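Local coordinates for protein (superoxide dismutase) (Sulfolobus acidocaldarius, PDB 1B06), which catalyses the dismutation of superoxide to hydrogen peroxide and oxygen, using one iron ion in each subunit, at residues 76-90 with 154-168. Residues are numbered along the deposited sequence; the frame is centred on the assembly and turned at random.
Sequences FNINGHKLHAIYWNN and NHFMNHIAELPVILI. With FE (Fe (III) ion), chain G.
His155 lies against Gly80 in a buried contact between the two domains of the iron/manganese superoxide dismutase fold. Helix 67-89 of the alpha-hairpin domain packs on loop 154-164 and strand 165-170 of the C-terminal domain, next to the iron site. The Gly80 CA sits over the centre of the His155 ring, 3.8 Å from the centroid, a CH-pi contact. Phe76 CE1 comes to the edge of this imidazole, 3.5 Å from His155 CD2. His155 ND1 is hydrogen-bonded to Trp135 NE1. Beyond the loop, aliphatic side chains meet strand 165-170. Leu83 CD2 touches Ile168 CD1 at 4.0 Å, and the two side chains cross at about a right angle. One turn on, Ile86 CG2 meets Ile168 CG2 and Ile86 CD1 reaches Val165 CB. His159 NE2 donates to His155 O at 2.9 Å, which ties the loop to itself beside Leu83, and His159 ND1 is hydrogen-bonded to Tyr139 OH. His33, Asp170 and His174 bind the iron together with His84. CG beside the backbone N (chi1 -85°) and a ring turned by chi2 88° bring His84 ND1 to Gly80 O, a 2.6 Å hydrogen bond in the ring plane. This bond and the iron, 2.2 Å from His84 NE2, hold the ring's rotation.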
# COMPACT_ATOMS: atom_id res chain seq x y z
N PHE A 76 1.33 -11.97 1.63
CA PHE A 76 2.41 -11.91 0.67
C PHE A 76 2.69 -13.29 0.09
O PHE A 76 2.58 -13.51 -1.12
CB PHE A 76 3.67 -11.36 1.34
CG PHE A 76 4.87 -11.37 0.45
CD1 PHE A 76 4.89 -10.59 -0.71
CD2 PHE A 76 5.95 -12.19 0.71
CE1 PHE A 76 5.98 -10.63 -1.59
CE2 PHE A 76 7.05 -12.25 -0.16
CZ PHE A 76 7.06 -11.47 -1.31
N ASN A 77 3.01 -14.23 0.97
CA ASN A 77 3.34 -15.59 0.55
C ASN A 77 2.18 -16.43 0.01
O ASN A 77 2.34 -17.11 -1.00
CB ASN A 77 4.02 -16.33 1.70
CG ASN A 77 5.46 -15.90 1.88
OD1 ASN A 77 6.28 -16.09 0.99
ND2 ASN A 77 5.76 -15.30 3.02
N ILE A 78 1.03 -16.41 0.68
CA ILE A 78 -0.10 -17.21 0.21
C ILE A 78 -0.57 -16.75 -1.16
O ILE A 78 -0.89 -17.58 -2.03
CB ILE A 78 -1.27 -17.16 1.21
CG1 ILE A 78 -0.82 -17.72 2.57
CG2 ILE A 78 -2.45 -17.99 0.68
CD1 ILE A 78 -1.93 -17.84 3.60
N ASN A 79 -0.62 -15.44 -1.37
CA ASN A 79 -1.04 -14.90 -2.65
C ASN A 79 0.04 -15.22 -3.69
O ASN A 79 -0.27 -15.56 -4.83
CB ASN A 79 -1.23 -13.38 -2.56
CG ASN A 79 -2.66 -12.99 -2.19
OD1 ASN A 79 -3.61 -13.39 -2.87
ND2 ASN A 79 -2.82 -12.22 -1.12
N GLY A 80 1.30 -15.13 -3.28
CA GLY A 80 2.38 -15.43 -4.20
C GLY A 80 2.25 -16.85 -4.75
O GLY A 80 2.46 -17.10 -5.93
N HIS A 81 1.90 -17.78 -3.87
CA HIS A 81 1.73 -19.17 -4.25
C HIS A 81 0.49 -19.38 -5.13
O HIS A 81 0.59 -19.89 -6.25
CB HIS A 81 1.65 -20.03 -2.97
CG HIS A 81 0.85 -21.29 -3.12
ND1 HIS A 81 1.17 -22.27 -4.02
CD2 HIS A 81 -0.26 -21.72 -2.47
CE1 HIS A 81 0.29 -23.26 -3.93
NE2 HIS A 81 -0.59 -22.95 -2.99
N LYS A 82 -0.67 -18.96 -4.64
CA LYS A 82 -1.92 -19.13 -5.38
C LYS A 82 -1.92 -18.49 -6.76
O LYS A 82 -2.41 -19.09 -7.72
CB LYS A 82 -3.08 -18.58 -4.55
CG LYS A 82 -3.25 -19.28 -3.20
CD LYS A 82 -4.60 -18.96 -2.56
CE LYS A 82 -4.88 -19.90 -1.40
NZ LYS A 82 -5.63 -21.13 -1.83
N LEU A 83 -1.37 -17.29 -6.87
CA LEU A 83 -1.35 -16.59 -8.15
C LEU A 83 -0.42 -17.27 -9.15
O LEU A 83 -0.72 -17.31 -10.35
CB LEU A 83 -0.93 -15.14 -7.95
CG LEU A 83 -1.93 -14.24 -7.22
CD1 LEU A 83 -1.43 -12.81 -7.24
CD2 LEU A 83 -3.31 -14.33 -7.87
N HIS A 84 0.70 -17.81 -8.68
CA HIS A 84 1.62 -18.49 -9.57
C HIS A 84 1.00 -19.80 -10.04
O HIS A 84 1.21 -20.22 -11.18
CB HIS A 84 2.95 -18.76 -8.86
CG HIS A 84 3.89 -17.60 -8.92
ND1 HIS A 84 3.89 -16.59 -7.99
CD2 HIS A 84 4.82 -17.26 -9.84
CE1 HIS A 84 4.77 -15.67 -8.33
NE2 HIS A 84 5.35 -16.05 -9.46
N ALA A 85 0.23 -20.44 -9.17
CA ALA A 85 -0.42 -21.69 -9.49
C ALA A 85 -1.41 -21.48 -10.64
O ALA A 85 -1.55 -22.33 -11.52
CB ALA A 85 -1.14 -22.23 -8.27
N ILE A 86 -2.10 -20.35 -10.64
CA ILE A 86 -3.05 -20.06 -11.71
C ILE A 86 -2.28 -19.72 -12.99
O ILE A 86 -2.62 -20.18 -14.08
CB ILE A 86 -3.95 -18.85 -11.35
CG1 ILE A 86 -4.83 -19.20 -10.15
CG2 ILE A 86 -4.81 -18.48 -12.54
CD1 ILE A 86 -5.41 -17.99 -9.45
N TYR A 87 -1.23 -18.91 -12.83
CA TYR A 87 -0.38 -18.46 -13.92
C TYR A 87 0.14 -19.61 -14.79
O TYR A 87 0.03 -19.56 -16.02
CB TYR A 87 0.78 -17.66 -13.33
CG TYR A 87 1.77 -17.09 -14.32
CD1 TYR A 87 1.36 -16.28 -15.38
CD2 TYR A 87 3.14 -17.32 -14.17
CE1 TYR A 87 2.30 -15.70 -16.26
CE2 TYR A 87 4.08 -16.75 -15.03
CZ TYR A 87 3.65 -15.94 -16.07
OH TYR A 87 4.59 -15.38 -16.91
N TRP A 88 0.70 -20.65 -14.16
CA TRP A 88 1.23 -21.79 -14.90
C TRP A 88 0.15 -22.47 -15.73
O TRP A 88 0.38 -22.84 -16.88
CB TRP A 88 1.85 -22.83 -13.97
CG TRP A 88 2.90 -22.30 -13.02
CD1 TRP A 88 3.00 -22.57 -11.69
CD2 TRP A 88 4.00 -21.43 -13.34
NE1 TRP A 88 4.09 -21.93 -11.15
CE2 TRP A 88 4.72 -21.22 -12.14
CE3 TRP A 88 4.44 -20.81 -14.52
CZ2 TRP A 88 5.86 -20.41 -12.09
CZ3 TRP A 88 5.58 -20.01 -14.46
CH2 TRP A 88 6.28 -19.82 -13.25
N ASN A 89 -1.03 -22.64 -15.15
CA ASN A 89 -2.14 -23.29 -15.83
C ASN A 89 -2.82 -22.39 -16.84
O ASN A 89 -3.51 -22.87 -17.75
CB ASN A 89 -3.17 -23.76 -14.80
CG ASN A 89 -2.71 -24.98 -14.04
OD1 ASN A 89 -2.38 -26.00 -14.64
ND2 ASN A 89 -2.68 -24.88 -12.72
N ASN A 90 -2.63 -21.08 -16.69
CA ASN A 90 -3.24 -20.10 -17.59
C ASN A 90 -2.43 -19.91 -18.86
O ASN A 90 -2.77 -19.07 -19.70
CB ASN A 90 -3.39 -18.77 -16.86
CG ASN A 90 -4.58 -17.95 -17.35
OD1 ASN A 90 -5.71 -18.45 -17.44
ND2 ASN A 90 -4.33 -16.69 -17.67
N ASN A 154 2.26 -5.75 -6.15
CA ASN A 154 2.87 -6.82 -5.37
C ASN A 154 1.94 -8.01 -5.60
O ASN A 154 1.31 -8.11 -6.65
CB ASN A 154 2.95 -6.46 -3.89
CG ASN A 154 4.06 -7.21 -3.16
OD1 ASN A 154 4.26 -8.41 -3.37
ND2 ASN A 154 4.79 -6.50 -2.31
N HIS A 155 1.81 -8.90 -4.62
CA HIS A 155 0.93 -10.05 -4.78
C HIS A 155 -0.42 -9.83 -4.09
O HIS A 155 -1.38 -10.55 -4.36
CB HIS A 155 1.54 -11.31 -4.16
CG HIS A 155 2.85 -11.72 -4.75
ND1 HIS A 155 3.02 -11.99 -6.09
CD2 HIS A 155 4.06 -11.96 -4.17
CE1 HIS A 155 4.27 -12.37 -6.31
NE2 HIS A 155 4.92 -12.35 -5.17
N PHE A 156 -0.49 -8.84 -3.21
CA PHE A 156 -1.68 -8.64 -2.41
C PHE A 156 -2.44 -7.32 -2.41
O PHE A 156 -3.38 -7.17 -1.64
CB PHE A 156 -1.34 -8.98 -0.95
CG PHE A 156 -0.19 -8.19 -0.41
CD1 PHE A 156 1.12 -8.59 -0.66
CD2 PHE A 156 -0.41 -7.03 0.33
CE1 PHE A 156 2.20 -7.84 -0.18
CE2 PHE A 156 0.66 -6.28 0.82
CZ PHE A 156 1.97 -6.69 0.57
N MET A 157 -2.05 -6.37 -3.25
CA MET A 157 -2.76 -5.10 -3.26
C MET A 157 -3.64 -4.91 -4.49
O MET A 157 -3.20 -5.15 -5.61
CB MET A 157 -1.78 -3.94 -3.14
CG MET A 157 -1.09 -3.86 -1.80
SD MET A 157 0.14 -2.55 -1.71
CE MET A 157 1.54 -3.34 -2.45
N ASN A 158 -4.89 -4.50 -4.26
CA ASN A 158 -5.88 -4.21 -5.30
C ASN A 158 -6.81 -5.33 -5.71
O ASN A 158 -7.60 -5.15 -6.62
CB ASN A 158 -5.22 -3.63 -6.56
CG ASN A 158 -4.43 -2.37 -6.28
OD1 ASN A 158 -4.44 -1.85 -5.16
ND2 ASN A 158 -3.73 -1.88 -7.30
N HIS A 159 -6.74 -6.49 -5.06
CA HIS A 159 -7.63 -7.59 -5.41
C HIS A 159 -9.05 -7.16 -5.08
O HIS A 159 -9.26 -6.35 -4.17
CB HIS A 159 -7.34 -8.85 -4.58
CG HIS A 159 -6.13 -9.60 -4.99
ND1 HIS A 159 -6.00 -10.19 -6.24
CD2 HIS A 159 -4.99 -9.90 -4.32
CE1 HIS A 159 -4.83 -10.81 -6.31
NE2 HIS A 159 -4.20 -10.65 -5.16
N ILE A 160 -10.01 -7.68 -5.82
CA ILE A 160 -11.40 -7.39 -5.52
C ILE A 160 -11.84 -8.67 -4.80
O ILE A 160 -11.79 -9.77 -5.37
CB ILE A 160 -12.24 -7.16 -6.80
CG1 ILE A 160 -11.77 -5.87 -7.50
CG2 ILE A 160 -13.71 -7.03 -6.44
CD1 ILE A 160 -12.51 -5.57 -8.79
N ALA A 161 -12.24 -8.51 -3.54
CA ALA A 161 -12.65 -9.63 -2.69
C ALA A 161 -13.57 -10.67 -3.29
O ALA A 161 -14.58 -10.34 -3.90
CB ALA A 161 -13.26 -9.09 -1.39
N GLU A 162 -13.20 -11.94 -3.12
CA GLU A 162 -13.97 -13.10 -3.57
C GLU A 162 -14.10 -13.39 -5.07
O GLU A 162 -14.56 -14.47 -5.44
CB GLU A 162 -15.38 -13.03 -2.98
CG GLU A 162 -15.43 -12.71 -1.50
CD GLU A 162 -16.81 -12.91 -0.93
OE1 GLU A 162 -17.77 -12.26 -1.41
OE2 GLU A 162 -16.95 -13.73 0.00
N LEU A 163 -13.72 -12.46 -5.93
CA LEU A 163 -13.85 -12.69 -7.36
C LEU A 163 -12.81 -13.65 -7.93
O LEU A 163 -11.63 -13.58 -7.58
CB LEU A 163 -13.80 -11.36 -8.12
CG LEU A 163 -14.83 -10.29 -7.75
CD1 LEU A 163 -14.89 -9.25 -8.85
CD2 LEU A 163 -16.20 -10.93 -7.55
N PRO A 164 -13.24 -14.59 -8.78
CA PRO A 164 -12.33 -15.57 -9.40
C PRO A 164 -11.50 -14.97 -10.53
O PRO A 164 -11.94 -14.07 -11.24
CB PRO A 164 -13.28 -16.65 -9.93
CG PRO A 164 -14.54 -15.90 -10.23
CD PRO A 164 -14.64 -14.82 -9.18
N VAL A 165 -10.28 -15.48 -10.67
CA VAL A 165 -9.36 -15.02 -11.70
C VAL A 165 -9.61 -15.82 -12.97
O VAL A 165 -9.65 -17.04 -12.94
CB VAL A 165 -7.91 -15.22 -11.24
CG1 VAL A 165 -6.95 -14.83 -12.35
CG2 VAL A 165 -7.65 -14.41 -9.98
N ILE A 166 -9.80 -15.12 -14.09
CA ILE A 166 -10.04 -15.78 -15.38
C ILE A 166 -8.79 -15.76 -16.26
O ILE A 166 -8.47 -16.75 -16.93
CB ILE A 166 -11.19 -15.09 -16.15
CG1 ILE A 166 -12.49 -15.16 -15.35
CG2 ILE A 166 -11.39 -15.76 -17.51
CD1 ILE A 166 -12.93 -16.57 -15.01
N LEU A 167 -8.09 -14.63 -16.24
CA LEU A 167 -6.87 -14.43 -17.03
C LEU A 167 -5.86 -13.69 -16.16
O LEU A 167 -6.23 -12.82 -15.38
CB LEU A 167 -7.19 -13.61 -18.29
CG LEU A 167 -6.09 -13.41 -19.33
CD1 LEU A 167 -5.76 -14.74 -19.99
CD2 LEU A 167 -6.54 -12.40 -20.38
N ILE A 168 -4.58 -14.02 -16.31
CA ILE A 168 -3.57 -13.36 -15.48
C ILE A 168 -2.16 -13.33 -16.08
O ILE A 168 -1.73 -14.28 -16.73
CB ILE A 168 -3.48 -14.05 -14.11
CG1 ILE A 168 -2.52 -13.30 -13.19
CG2 ILE A 168 -3.05 -15.50 -14.28
CD1 ILE A 168 -2.74 -13.58 -11.72
FE FE G . 6.37 -14.46 -10.57
O HOH W 1 -1.54 -16.44 -18.52
O HOH W 2 5.48 -13.03 -9.35